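Local coordinates for beta-mannosidase (Trichoderma harzianum, PDB 4CVU), which probably hydrolyses terminal beta-linked mannose from the non-reducing ends of mannosides, as a fungal family 2 glycoside hydrolase, at residues L443-Q448 with A479-W484; L771-L776 with N783-T788; G366-N371 with G695-Q700; S55-D60 with W87-K92; P862-S867 with V877-G882. One frame throughout, in Å; residues are numbered along the deposited sequence. Where two conformers were deposited one is given.

Contact 1. Residues L443-Q448 with A479-W484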
# COMPACT_ATOMS: atom_id res chain seq x y z
N LEU A 443 -24.74 20.21 20.39
CA LEU A 443 -23.65 19.39 20.86
C LEU A 443 -23.81 18.99 22.33
O LEU A 443 -23.51 19.77 23.23
CB LEU A 443 -22.29 20.10 20.68
CG LEU A 443 -21.90 20.35 19.25
CD1 LEU A 443 -20.51 20.94 19.10
CD2 LEU A 443 -22.11 19.12 18.41
N TRP A 444 -24.23 17.77 22.56
CA TRP A 444 -24.25 17.24 23.88
C TRP A 444 -22.81 16.92 24.24
O TRP A 444 -22.29 16.01 23.71
CB TRP A 444 -25.13 16.01 23.88
CG TRP A 444 -24.87 14.92 24.86
CD1 TRP A 444 -23.79 14.71 25.66
CD2 TRP A 444 -25.78 13.87 25.16
NE1 TRP A 444 -23.96 13.59 26.40
CE2 TRP A 444 -25.17 13.06 26.12
CE3 TRP A 444 -27.02 13.52 24.67
CZ2 TRP A 444 -25.79 11.92 26.64
CZ3 TRP A 444 -27.64 12.40 25.20
CH2 TRP A 444 -27.02 11.61 26.15
N SER A 445 -22.25 17.59 25.23
CA SER A 445 -20.86 17.51 25.54
C SER A 445 -20.54 16.82 26.84
O SER A 445 -21.41 16.69 27.69
CB SER A 445 -20.20 18.89 25.48
OG SER A 445 -20.57 19.49 24.29
N GLU A 446 -19.31 16.34 26.94
CA GLU A 446 -18.94 15.48 28.07
C GLU A 446 -17.55 15.82 28.60
O GLU A 446 -16.71 16.35 27.87
CB GLU A 446 -19.04 14.00 27.68
CG GLU A 446 -20.47 13.60 27.30
CD GLU A 446 -20.77 12.10 27.21
OE1 GLU A 446 -19.88 11.24 27.22
OE2 GLU A 446 -21.96 11.77 27.10
N PHE A 447 -17.33 15.54 29.88
CA PHE A 447 -16.02 15.65 30.48
C PHE A 447 -15.19 14.39 30.19
O PHE A 447 -15.74 13.29 30.06
CB PHE A 447 -16.13 15.87 32.00
CG PHE A 447 -16.91 17.11 32.41
CD1 PHE A 447 -16.96 18.24 31.61
CD2 PHE A 447 -17.55 17.15 33.64
CE1 PHE A 447 -17.65 19.36 32.01
CE2 PHE A 447 -18.24 18.28 34.05
CZ PHE A 447 -18.30 19.39 33.23
N GLN A 448 -13.85 14.51 30.13
CA GLN A 448 -13.03 13.39 29.60
C GLN A 448 -12.82 12.24 30.58
O GLN A 448 -11.74 12.00 31.08
CB GLN A 448 -11.72 13.93 29.01
CG GLN A 448 -11.94 15.05 28.00
CD GLN A 448 -12.93 14.69 26.92
OE1 GLN A 448 -12.90 13.59 26.39
NE2 GLN A 448 -13.79 15.62 26.55
N ALA A 479 -23.65 28.75 21.39
CA ALA A 479 -25.09 28.40 21.33
C ALA A 479 -25.35 26.91 21.06
O ALA A 479 -26.37 26.37 21.51
CB ALA A 479 -25.80 29.24 20.31
N SER A 480 -24.41 26.25 20.38
CA SER A 480 -24.55 24.80 20.08
C SER A 480 -24.43 23.91 21.33
O SER A 480 -24.92 22.78 21.34
CB SER A 480 -23.50 24.41 19.07
OG SER A 480 -22.27 24.27 19.73
N LEU A 481 -23.77 24.39 22.38
CA LEU A 481 -23.52 23.59 23.57
C LEU A 481 -24.85 23.28 24.21
O LEU A 481 -25.64 24.17 24.47
CB LEU A 481 -22.61 24.34 24.55
CG LEU A 481 -22.39 23.67 25.92
CD1 LEU A 481 -21.71 22.31 25.76
CD2 LEU A 481 -21.56 24.57 26.86
N ALA A 482 -25.12 22.00 24.45
CA ALA A 482 -26.46 21.59 24.84
C ALA A 482 -26.58 21.00 26.24
O ALA A 482 -27.68 20.93 26.81
CB ALA A 482 -26.98 20.63 23.80
N CYS A 483 -25.46 20.58 26.80
CA CYS A 483 -25.42 19.97 28.12
C CYS A 483 -23.98 19.55 28.41
O CYS A 483 -23.14 19.52 27.49
CB CYS A 483 -26.33 18.74 28.24
SG CYS A 483 -25.87 17.34 27.16
N TRP A 484 -23.70 19.28 29.68
CA TRP A 484 -22.47 18.65 30.09
C TRP A 484 -22.82 17.40 30.85
O TRP A 484 -23.67 17.42 31.74
CB TRP A 484 -21.64 19.54 31.03
CG TRP A 484 -20.89 20.59 30.33
CD1 TRP A 484 -21.13 21.91 30.38
CD2 TRP A 484 -19.75 20.41 29.47
NE1 TRP A 484 -20.20 22.59 29.62
CE2 TRP A 484 -19.36 21.68 29.04
CE3 TRP A 484 -19.04 19.28 29.01
CZ2 TRP A 484 -18.27 21.89 28.18
CZ3 TRP A 484 -17.95 19.48 28.18
CH2 TRP A 484 -17.59 20.77 27.75
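W484 lies between S445 and F447. S445 CB sits over one face of its six-membered ring, 3.9 Å from the centroid, as a CH-pi contact. F447 CE1 comes over the opposite face, 3.3 Å from W484 CE3. The two aromatic planes are 29° apart but slid, so the rings barely overlap. Replacing the indole by an alanine is likely to leave F447 and S445 CB without the ring between them and to open a gap against helix 458-475. The second aromatic contact involves sulfur. W444 CG is anti to the backbone N (chi1 152°), which sets the indole beside C483. C483 SG lies over its five-membered ring, 3.8 Å from the centroid. W444 NE1 also bonds to E446 OE2, which forms a salt bridge with R420.

Backbone bonds join the two segments. L443 N gives a nearly straight bond of 2.7 Å to S480 O. L443 O accepts from A482 N, and S445 N donates to C483 O at 3.1 Å.

V472 of helix 458-475 touches both F447 and W484, so this helix covers the aromatic pair. The parallel strands 442-446 and 481-485 with helix 458-475 form a beta-alpha-beta unit, as in the (beta/alpha)8 barrel of family 2 glycoside hydrolases.

Contact 2. Residues L771-L776 with N783-T788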
# COMPACT_ATOMS: atom_id res chain seq x y z
N LEU A 771 -49.40 2.48 -1.33
CA LEU A 771 -48.95 1.14 -0.96
C LEU A 771 -49.13 0.23 -2.17
O LEU A 771 -50.25 -0.24 -2.44
CB LEU A 771 -49.78 0.63 0.20
CG LEU A 771 -49.73 1.52 1.45
CD1 LEU A 771 -50.79 1.12 2.47
CD2 LEU A 771 -48.35 1.50 2.07
N THR A 772 -48.03 -0.02 -2.88
CA THR A 772 -48.05 -0.73 -4.15
C THR A 772 -47.31 -2.07 -4.09
O THR A 772 -46.09 -2.09 -4.00
CB THR A 772 -47.39 0.11 -5.26
OG1 THR A 772 -47.98 1.41 -5.29
CG2 THR A 772 -47.54 -0.57 -6.64
N TRP A 773 -48.06 -3.17 -4.20
CA TRP A 773 -47.48 -4.51 -4.21
C TRP A 773 -47.17 -4.95 -5.65
O TRP A 773 -48.08 -5.03 -6.49
CB TRP A 773 -48.43 -5.51 -3.57
CG TRP A 773 -48.52 -5.49 -2.09
CD1 TRP A 773 -49.48 -4.87 -1.32
CD2 TRP A 773 -47.65 -6.15 -1.16
NE1 TRP A 773 -49.24 -5.09 0.01
CE2 TRP A 773 -48.13 -5.89 0.13
CE3 TRP A 773 -46.51 -6.95 -1.31
CZ2 TRP A 773 -47.49 -6.39 1.29
CZ3 TRP A 773 -45.87 -7.44 -0.15
CH2 TRP A 773 -46.38 -7.17 1.12
N VAL A 774 -45.90 -5.25 -5.92
CA VAL A 774 -45.48 -5.82 -7.20
C VAL A 774 -44.66 -7.09 -6.97
O VAL A 774 -44.17 -7.30 -5.87
CB VAL A 774 -44.68 -4.81 -8.03
CG1 VAL A 774 -45.51 -3.56 -8.28
CG2 VAL A 774 -43.38 -4.46 -7.35
N ASP A 775 -44.52 -7.92 -8.00
CA ASP A 775 -43.53 -9.02 -7.97
C ASP A 775 -42.17 -8.44 -8.38
O ASP A 775 -42.08 -7.27 -8.74
CB ASP A 775 -43.98 -10.21 -8.86
CG ASP A 775 -44.06 -9.86 -10.36
OD1 ASP A 775 -43.44 -8.89 -10.82
OD2 ASP A 775 -44.78 -10.60 -11.10
N LEU A 776 -41.12 -9.26 -8.36
CA LEU A 776 -39.74 -8.75 -8.53
C LEU A 776 -39.33 -8.49 -9.99
O LEU A 776 -38.21 -8.04 -10.29
CB LEU A 776 -38.75 -9.64 -7.79
CG LEU A 776 -39.15 -9.92 -6.31
CD1 LEU A 776 -38.21 -10.88 -5.61
CD2 LEU A 776 -39.24 -8.63 -5.50
N ASN A 783 -54.99 -7.48 -7.32
CA ASN A 783 -55.77 -6.81 -6.28
C ASN A 783 -54.89 -6.20 -5.19
O ASN A 783 -55.33 -6.02 -4.04
CB ASN A 783 -56.80 -7.75 -5.65
CG ASN A 783 -57.65 -8.45 -6.69
OD1 ASN A 783 -57.67 -9.68 -6.77
ND2 ASN A 783 -58.31 -7.67 -7.54
N ASN A 784 -53.65 -5.86 -5.56
CA ASN A 784 -52.69 -5.28 -4.64
C ASN A 784 -52.52 -6.16 -3.39
O ASN A 784 -52.39 -5.65 -2.29
CB ASN A 784 -53.14 -3.87 -4.24
CG ASN A 784 -51.98 -2.99 -3.83
OD1 ASN A 784 -50.93 -3.00 -4.47
ND2 ASN A 784 -52.19 -2.18 -2.79
N ALA A 785 -52.50 -7.47 -3.61
CA ALA A 785 -52.39 -8.48 -2.56
C ALA A 785 -53.44 -8.36 -1.45
O ALA A 785 -53.23 -8.86 -0.35
CB ALA A 785 -51.00 -8.46 -1.95
N GLY A 786 -54.57 -7.74 -1.76
CA GLY A 786 -55.67 -7.55 -0.81
C GLY A 786 -55.51 -6.31 0.07
O GLY A 786 -56.25 -6.13 1.02
N MET A 787 -54.53 -5.47 -0.26
CA MET A 787 -54.25 -4.26 0.52
C MET A 787 -54.67 -3.02 -0.25
O MET A 787 -54.56 -2.97 -1.47
CB MET A 787 -52.76 -4.18 0.87
CG MET A 787 -52.39 -2.99 1.77
SD MET A 787 -50.66 -2.97 2.32
CE MET A 787 -50.68 -4.29 3.52
N THR A 788 -55.17 -2.02 0.46
CA THR A 788 -55.53 -0.75 -0.15
C THR A 788 -54.33 -0.15 -0.90
O THR A 788 -53.19 -0.26 -0.44
CB THR A 788 -56.04 0.25 0.90
OG1 THR A 788 -56.56 1.40 0.25
CG2 THR A 788 -54.92 0.67 1.87
O HOH W 1 -50.21 -3.49 -7.36
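With chi1 at -154°, the N784 side chain turns its amide to the backbone of L771 and W773. M787 is extended through chi1 (-177°) and chi2, which carries SD to the edge of the W773 indole.

The N784 amide uses both ends. ND2 donates to L771 O at 2.8 Å, with that oxygen close to the amide plane. The same nitrogen donates to M787 O within its own loop. OD1 receives W773 N at 2.9 Å in an almost straight bond (176°). A water donates to N784 OD1 and to W773 O, adding a water-mediated link between loop and strand.

The W773 indole is met on a face and at an edge. A785 CB lies over the five-membered ring, 4.0 Å from its centroid, in a CH-pi contact. M787 SD lies at the ring edge and accepts a weak hydrogen bond from W773 NE1 at 3.4 Å. This is an edge-on Met-aromatic contact. L771 CD1 is 4.1 Å from M787 SD. I804 of strand 799-807 touches both L771 and M787.

The segments belong to the Mannosidase Ig/CBM-like domain, where this loop joins strands 765-774 and 790-795. N784 serves as a polar bridge. Its amide gives an N-H to L771 O and a C=O to W773 N, much as a neighbouring strand's backbone would, and its four hydrogen bonds probably fix the rotation of the amide.

Contact 3. Residues G366-N371 with G695-Q700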
# COMPACT_ATOMS: atom_id res chain seq x y z
N GLY A 366 -50.94 10.43 30.16
CA GLY A 366 -50.78 9.06 29.71
C GLY A 366 -49.34 8.59 29.58
O GLY A 366 -49.09 7.52 29.05
N ILE A 367 -48.40 9.38 30.06
CA ILE A 367 -46.99 9.01 30.03
C ILE A 367 -46.63 8.14 31.23
O ILE A 367 -46.92 8.48 32.36
CB ILE A 367 -46.08 10.26 30.01
CG1 ILE A 367 -46.39 11.09 28.75
CG2 ILE A 367 -44.62 9.87 30.00
CD1 ILE A 367 -45.69 12.43 28.69
N THR A 368 -46.00 7.00 30.97
CA THR A 368 -45.42 6.17 32.02
C THR A 368 -44.55 6.95 33.02
O THR A 368 -43.66 7.73 32.62
CB THR A 368 -44.60 5.04 31.44
OG1 THR A 368 -45.34 4.41 30.39
CG2 THR A 368 -44.23 4.01 32.51
N PRO A 369 -44.77 6.71 34.32
CA PRO A 369 -44.03 7.33 35.43
C PRO A 369 -42.58 6.87 35.43
O PRO A 369 -42.24 5.88 34.79
CB PRO A 369 -44.72 6.80 36.70
CG PRO A 369 -46.01 6.26 36.25
CD PRO A 369 -45.81 5.79 34.84
N GLY A 370 -41.77 7.62 36.16
CA GLY A 370 -40.34 7.42 36.20
C GLY A 370 -39.62 8.74 36.13
O GLY A 370 -39.96 9.70 36.84
N ASN A 371 -38.60 8.78 35.29
CA ASN A 371 -37.82 9.99 35.11
C ASN A 371 -37.66 10.31 33.62
O ASN A 371 -37.51 9.44 32.80
CB ASN A 371 -36.44 9.81 35.71
CG ASN A 371 -36.39 10.10 37.17
OD1 ASN A 371 -36.91 9.34 37.97
ND2 ASN A 371 -35.76 11.23 37.53
N GLY A 695 -44.94 8.61 20.43
CA GLY A 695 -46.40 8.56 20.66
C GLY A 695 -46.92 7.43 21.54
O GLY A 695 -48.11 7.22 21.60
N LEU A 696 -46.02 6.69 22.21
CA LEU A 696 -46.42 5.59 23.13
C LEU A 696 -46.09 6.01 24.58
O LEU A 696 -45.51 7.06 24.78
CB LEU A 696 -45.74 4.27 22.70
CG LEU A 696 -45.93 3.88 21.22
CD1 LEU A 696 -45.13 2.63 20.84
CD2 LEU A 696 -47.41 3.67 20.89
N PRO A 697 -46.49 5.21 25.59
CA PRO A 697 -46.42 5.72 26.98
C PRO A 697 -45.03 6.13 27.47
O PRO A 697 -44.93 6.90 28.39
CB PRO A 697 -46.98 4.56 27.82
CG PRO A 697 -47.88 3.82 26.89
CD PRO A 697 -47.17 3.90 25.54
N GLU A 698 -43.98 5.59 26.86
CA GLU A 698 -42.61 6.01 27.11
C GLU A 698 -42.35 7.47 26.66
O GLU A 698 -41.59 8.16 27.27
CB GLU A 698 -41.59 5.03 26.52
CG GLU A 698 -41.60 4.96 25.01
CD GLU A 698 -42.22 3.73 24.47
OE1 GLU A 698 -43.22 3.23 25.06
OE2 GLU A 698 -41.72 3.24 23.45
N ARG A 699 -43.04 7.92 25.63
CA ARG A 699 -42.86 9.25 25.10
C ARG A 699 -41.37 9.44 24.80
O ARG A 699 -40.70 10.17 25.47
CB ARG A 699 -43.37 10.34 26.04
CG ARG A 699 -43.97 11.52 25.31
CD ARG A 699 -42.90 12.29 24.60
NE ARG A 699 -43.25 13.63 24.21
CZ ARG A 699 -43.85 13.95 23.08
NH1 ARG A 699 -44.25 13.03 22.26
NH2 ARG A 699 -44.05 15.22 22.80
N GLN A 700 -40.87 8.60 23.93
CA GLN A 700 -39.48 8.58 23.56
C GLN A 700 -39.10 9.84 22.75
O GLN A 700 -39.80 10.20 21.84
CB GLN A 700 -39.24 7.30 22.75
CG GLN A 700 -37.87 6.64 22.89
CD GLN A 700 -36.87 7.24 21.93
OE1 GLN A 700 -37.20 8.12 21.18
NE2 GLN A 700 -35.65 6.73 21.95
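I367 faces P697 and R699 along its whole side chain. Its CB lies 3.9 Å from P697 O. From there the chain branches. CG2 is the branch nearer the proline carbonyl, at 3.4 Å from P697 O. CG1 is anti to the carbonyl carbon (chi1 -61°) and heads toward R699 CB. At the tip, CD1 reaches R699 CG at 3.9 Å. The apolar part of the arginine thus rests against the isoleucine, while its guanidinium group leads away to S694 O, I798 O and E381. Losing CG1, CG2 and CD1 to an alanine is likely to open a gap beside R699 CB and CG and to strip cover from P697 O.

P697 belongs to a type I beta turn from L696 to R699, closed by R699 N to L696 O. On the other side, G366 ends helix 360-365 in a Schellman motif. The contact therefore joins a helix terminus to a turn that follows helix 664-692, far apart in sequence.

T368 makes the polar link. Its N donates to P697 O at 2.8 Å, with an N-H...O angle of 145°. I367 CA also approaches this oxygen, in a CA-H...O contact. T368 OG1 packs against the proline ring, 3.1 Å from P697 CB. R590 bonds to both sides, at T368 O and at E698 O. A bound N-acetylglucosamine touches R699.

Contact 4. Residues S55-D60 with W87-K92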
# COMPACT_ATOMS: atom_id res chain seq x y z
N SER A 55 1.90 20.55 16.80
CA SER A 55 2.04 19.22 16.24
C SER A 55 2.15 18.14 17.32
O SER A 55 2.08 18.43 18.49
CB SER A 55 3.29 19.14 15.38
OG SER A 55 3.25 18.01 14.53
N GLN A 56 2.34 16.90 16.89
CA GLN A 56 2.76 15.82 17.74
C GLN A 56 3.86 15.04 17.03
O GLN A 56 3.95 15.05 15.83
CB GLN A 56 1.59 14.90 18.05
CG GLN A 56 0.53 15.51 18.95
CD GLN A 56 -0.85 14.86 18.77
OE1 GLN A 56 -1.19 14.44 17.68
NE2 GLN A 56 -1.64 14.78 19.86
N ALA A 57 4.70 14.34 17.79
CA ALA A 57 5.90 13.73 17.27
C ALA A 57 5.68 12.74 16.11
O ALA A 57 6.44 12.76 15.14
CB ALA A 57 6.70 13.07 18.40
N HIS A 58 4.64 11.89 16.19
CA HIS A 58 4.29 11.01 15.05
C HIS A 58 4.17 11.81 13.75
O HIS A 58 4.67 11.38 12.69
CB HIS A 58 2.99 10.27 15.28
CG HIS A 58 3.05 9.30 16.40
ND1 HIS A 58 3.05 9.69 17.72
CD2 HIS A 58 3.10 7.95 16.39
CE1 HIS A 58 3.13 8.61 18.48
NE2 HIS A 58 3.16 7.55 17.70
N LEU A 59 3.53 12.96 13.82
CA LEU A 59 3.30 13.74 12.60
C LEU A 59 4.62 14.33 12.06
O LEU A 59 4.82 14.36 10.86
CB LEU A 59 2.23 14.83 12.78
CG LEU A 59 0.87 14.33 13.31
CD1 LEU A 59 -0.04 15.54 13.55
CD2 LEU A 59 0.24 13.28 12.40
N ASP A 60 5.50 14.79 12.93
CA ASP A 60 6.76 15.42 12.47
C ASP A 60 7.75 14.36 11.96
O ASP A 60 8.48 14.59 10.97
CB ASP A 60 7.37 16.28 13.57
CG ASP A 60 6.50 17.48 13.93
OD1 ASP A 60 5.67 17.91 13.11
OD2 ASP A 60 6.63 17.99 15.05
N TRP A 87 10.07 12.79 23.72
CA TRP A 87 10.33 13.63 22.55
C TRP A 87 10.43 15.06 22.99
O TRP A 87 9.58 15.55 23.70
CB TRP A 87 9.20 13.46 21.49
CG TRP A 87 9.22 12.09 20.96
CD1 TRP A 87 8.57 11.01 21.50
CD2 TRP A 87 10.02 11.60 19.89
NE1 TRP A 87 8.90 9.88 20.80
CE2 TRP A 87 9.79 10.21 19.81
CE3 TRP A 87 10.90 12.20 18.98
CZ2 TRP A 87 10.40 9.40 18.83
CZ3 TRP A 87 11.49 11.42 18.00
CH2 TRP A 87 11.23 10.02 17.94
N THR A 88 11.44 15.76 22.53
CA THR A 88 11.64 17.12 22.95
C THR A 88 11.52 18.06 21.76
O THR A 88 12.21 17.86 20.72
CB THR A 88 13.01 17.29 23.67
OG1 THR A 88 12.99 16.54 24.89
CG2 THR A 88 13.31 18.75 23.97
N TYR A 89 10.66 19.06 21.93
CA TYR A 89 10.48 20.16 20.96
C TYR A 89 11.37 21.34 21.38
O TYR A 89 11.19 21.90 22.47
CB TYR A 89 9.01 20.59 20.92
CG TYR A 89 8.15 19.69 20.03
CD1 TYR A 89 7.84 18.39 20.41
CD2 TYR A 89 7.66 20.15 18.81
CE1 TYR A 89 7.09 17.57 19.59
CE2 TYR A 89 6.88 19.36 18.00
CZ TYR A 89 6.60 18.06 18.38
OH TYR A 89 5.84 17.25 17.51
N THR A 90 12.33 21.72 20.54
CA THR A 90 13.29 22.79 20.89
C THR A 90 13.27 23.87 19.84
O THR A 90 13.40 23.57 18.65
CB THR A 90 14.71 22.22 20.95
OG1 THR A 90 14.73 21.17 21.92
CG2 THR A 90 15.74 23.30 21.33
N SER A 91 13.14 25.13 20.28
CA SER A 91 13.22 26.28 19.36
C SER A 91 14.65 26.70 19.08
O SER A 91 15.57 26.36 19.82
CB SER A 91 12.49 27.51 19.92
OG SER A 91 13.28 28.22 20.86
N LYS A 92 14.81 27.45 18.00
CA LYS A 92 16.01 28.22 17.79
C LYS A 92 15.93 29.40 18.77
O LYS A 92 14.83 29.73 19.25
CB LYS A 92 16.08 28.75 16.36
CG LYS A 92 16.14 27.68 15.30
CD LYS A 92 17.38 26.82 15.43
CE LYS A 92 17.76 26.22 14.09
NZ LYS A 92 18.95 25.34 14.24
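The start of helix 57-63 faces strand 87-91, with A57 CA 6.9 Å from W87 CA and Q56 at the N-cap position. Side chains span the space between the two elements.

A57 CB sits over one face of the W87 indole. It is 3.7 Å from W87 CG and 4.0 Å from the centroid of the five-membered ring, 23° off the normal. This is a CH-pi contact, displaced toward the rim of the ring. W87 NE1 bonds to I82 O, which fixes the rotation of the indole.

Y89 makes the polar contact. Its CG is anti to the carbonyl carbon (chi1 -81°), and the ring extends toward the helix start. Y89 OH donates to D60 OD2 at 2.7 Å. The hydroxyl approaches from above the carboxylate plane, and the ring and carboxylate planes are 57° apart. The same hydroxyl ends close to the backbone at the first turn, 3.0 Å from Q56 C.

D60 is held at both oxygens. S55 OG donates to D60 OD1 at 2.8 Å, also from above the carboxylate plane. K52 N adds a weak bond to D60 OD2. Two hydrogen bonds and one weak one reach this buried carboxylate, which would probably favour its ionised form. V40 of strand 38-41 touches D60, W87 and Y89.

The arrangement packs a short helix on a strand of a six-stranded antiparallel sheet. It belongs to the galactose-binding-like beta-sandwich domain of family 2 glycoside hydrolases.

Contact 5. Residues P862-S867 with V877-G882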
# COMPACT_ATOMS: atom_id res chain seq x y z
N PRO A 862 -31.97 -6.89 -12.95
CA PRO A 862 -32.78 -5.73 -13.31
C PRO A 862 -32.25 -4.95 -14.51
O PRO A 862 -32.90 -4.02 -14.95
CB PRO A 862 -32.69 -4.85 -12.06
CG PRO A 862 -31.31 -5.14 -11.53
CD PRO A 862 -31.10 -6.61 -11.79
N LYS A 863 -31.08 -5.30 -15.00
CA LYS A 863 -30.48 -4.62 -16.15
C LYS A 863 -30.50 -3.11 -15.97
O LYS A 863 -31.23 -2.41 -16.64
CB LYS A 863 -31.22 -5.02 -17.45
CG LYS A 863 -31.14 -6.52 -17.70
CD LYS A 863 -30.70 -6.81 -19.12
CE LYS A 863 -30.50 -8.31 -19.35
NZ LYS A 863 -29.43 -8.85 -18.47
N LEU A 864 -29.68 -2.63 -15.03
CA LEU A 864 -29.66 -1.24 -14.67
C LEU A 864 -28.93 -0.44 -15.73
O LEU A 864 -27.95 -0.92 -16.28
CB LEU A 864 -28.94 -1.03 -13.33
CG LEU A 864 -29.63 -1.49 -12.04
CD1 LEU A 864 -28.61 -1.57 -10.93
CD2 LEU A 864 -30.72 -0.50 -11.67
N HIS A 865 -29.47 0.69 -16.07
CA HIS A 865 -28.74 1.70 -16.88
C HIS A 865 -28.41 3.04 -16.08
O HIS A 865 -29.14 3.59 -15.22
CB HIS A 865 -29.58 2.14 -18.10
CG HIS A 865 -29.68 1.12 -19.21
ND1 HIS A 865 -30.26 -0.12 -19.05
CD2 HIS A 865 -29.31 1.19 -20.51
CE1 HIS A 865 -30.23 -0.77 -20.19
NE2 HIS A 865 -29.67 0.01 -21.10
N LEU A 866 -27.21 3.51 -16.36
CA LEU A 866 -26.74 4.66 -15.62
C LEU A 866 -26.14 5.64 -16.59
O LEU A 866 -25.41 5.24 -17.49
CB LEU A 866 -25.69 4.20 -14.59
CG LEU A 866 -25.02 5.26 -13.71
CD1 LEU A 866 -26.03 5.85 -12.76
CD2 LEU A 866 -23.82 4.69 -12.93
N SER A 867 -26.48 6.91 -16.42
CA SER A 867 -25.92 7.97 -17.27
C SER A 867 -25.81 9.23 -16.46
O SER A 867 -26.47 9.37 -15.42
CB SER A 867 -26.81 8.22 -18.51
OG SER A 867 -28.17 8.37 -18.15
N VAL A 877 -30.74 6.80 -13.24
CA VAL A 877 -30.66 5.38 -12.94
C VAL A 877 -31.96 4.73 -13.37
O VAL A 877 -33.02 5.20 -13.00
CB VAL A 877 -30.50 5.16 -11.41
CG1 VAL A 877 -30.24 3.70 -11.09
CG2 VAL A 877 -29.39 6.02 -10.87
N GLU A 878 -31.89 3.67 -14.17
CA GLU A 878 -33.09 3.02 -14.65
C GLU A 878 -33.02 1.50 -14.57
O GLU A 878 -32.08 0.92 -15.05
CB GLU A 878 -33.38 3.45 -16.10
CG GLU A 878 -34.80 3.16 -16.56
CD GLU A 878 -35.01 3.42 -18.05
OE1 GLU A 878 -34.07 3.92 -18.74
OE2 GLU A 878 -36.12 3.11 -18.54
N ALA A 879 -34.00 0.87 -13.92
CA ALA A 879 -34.13 -0.57 -13.96
C ALA A 879 -34.94 -0.93 -15.23
O ALA A 879 -36.09 -0.53 -15.36
CB ALA A 879 -34.82 -1.08 -12.72
N THR A 880 -34.31 -1.67 -16.14
CA THR A 880 -34.86 -1.95 -17.48
C THR A 880 -35.67 -3.27 -17.55
O THR A 880 -36.65 -3.37 -18.30
CB THR A 880 -33.69 -1.90 -18.50
OG1 THR A 880 -33.30 -0.53 -18.66
CG2 THR A 880 -34.06 -2.43 -19.83
N ALA A 881 -35.30 -4.27 -16.76
CA ALA A 881 -35.84 -5.62 -16.89
C ALA A 881 -36.66 -6.10 -15.70
O ALA A 881 -37.39 -7.08 -15.80
CB ALA A 881 -34.70 -6.60 -17.12
N GLY A 882 -36.51 -5.44 -14.56
CA GLY A 882 -37.26 -5.83 -13.37
C GLY A 882 -36.94 -4.95 -12.19
O GLY A 882 -36.26 -3.93 -12.32
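L866 and V877 lie side by side and point the same way, with L866 CD1 3.9 Å from V877 CG2. L864 and A879 continue this face of the sheet, where L864 CD2 is 4.3 Å from A879 CB. V933 of strand 932-934 touches L864, L866 and V877, and L906 touches L864, V877 and A879. This is the tightly packed side.

Backbone bonds hold the centre. H865 and E878 form a hydrogen-bonded antiparallel pair: H865 N to E878 O is 2.8 Å, and E878 N to H865 O is 2.9 Å. Past the strand ends, P862 O accepts from A881 N at 3.0 Å, and K863 O accepts from T880 N.

The face carrying H865 and E878 is looser and more open to solvent. H865 and T880 are both exposed, and H865 was modelled in two conformers, so its approach to T880 is doubtful. K863 is exposed too. Its CG packs on A881 CB at 3.6 Å, but the chain bends at chi2 and chi4 and carries the amine away to a salt bridge with D861.

The two strands form a beta hairpin at the edge of an antiparallel sheet, with one face turned inward, as in an Ig-fold beta sandwich.

How the contacts relate
The five contacts do not touch and are spread over several domains. Contact 1 lies nearest the chain centre, about 10 Å from it, in the parallel strands of the mixed sheet. Contact 3 joins segments 324 residues apart at their closest ends, and the residues of contact 1 fall within that span; their centres are about 25 Å apart. Contact 4, in the galactose-binding-like domain, and contact 2, in the Mannosidase Ig/CBM-like domain, lie on opposite sides of the chain centre, with centres about 66 Å apart. Contacts 2 and 5 belong to different domains but approach to about 4 Å between nearest atoms. At contact 3, the side chain of R699 lies about 4 Å from a bound cadmium ion.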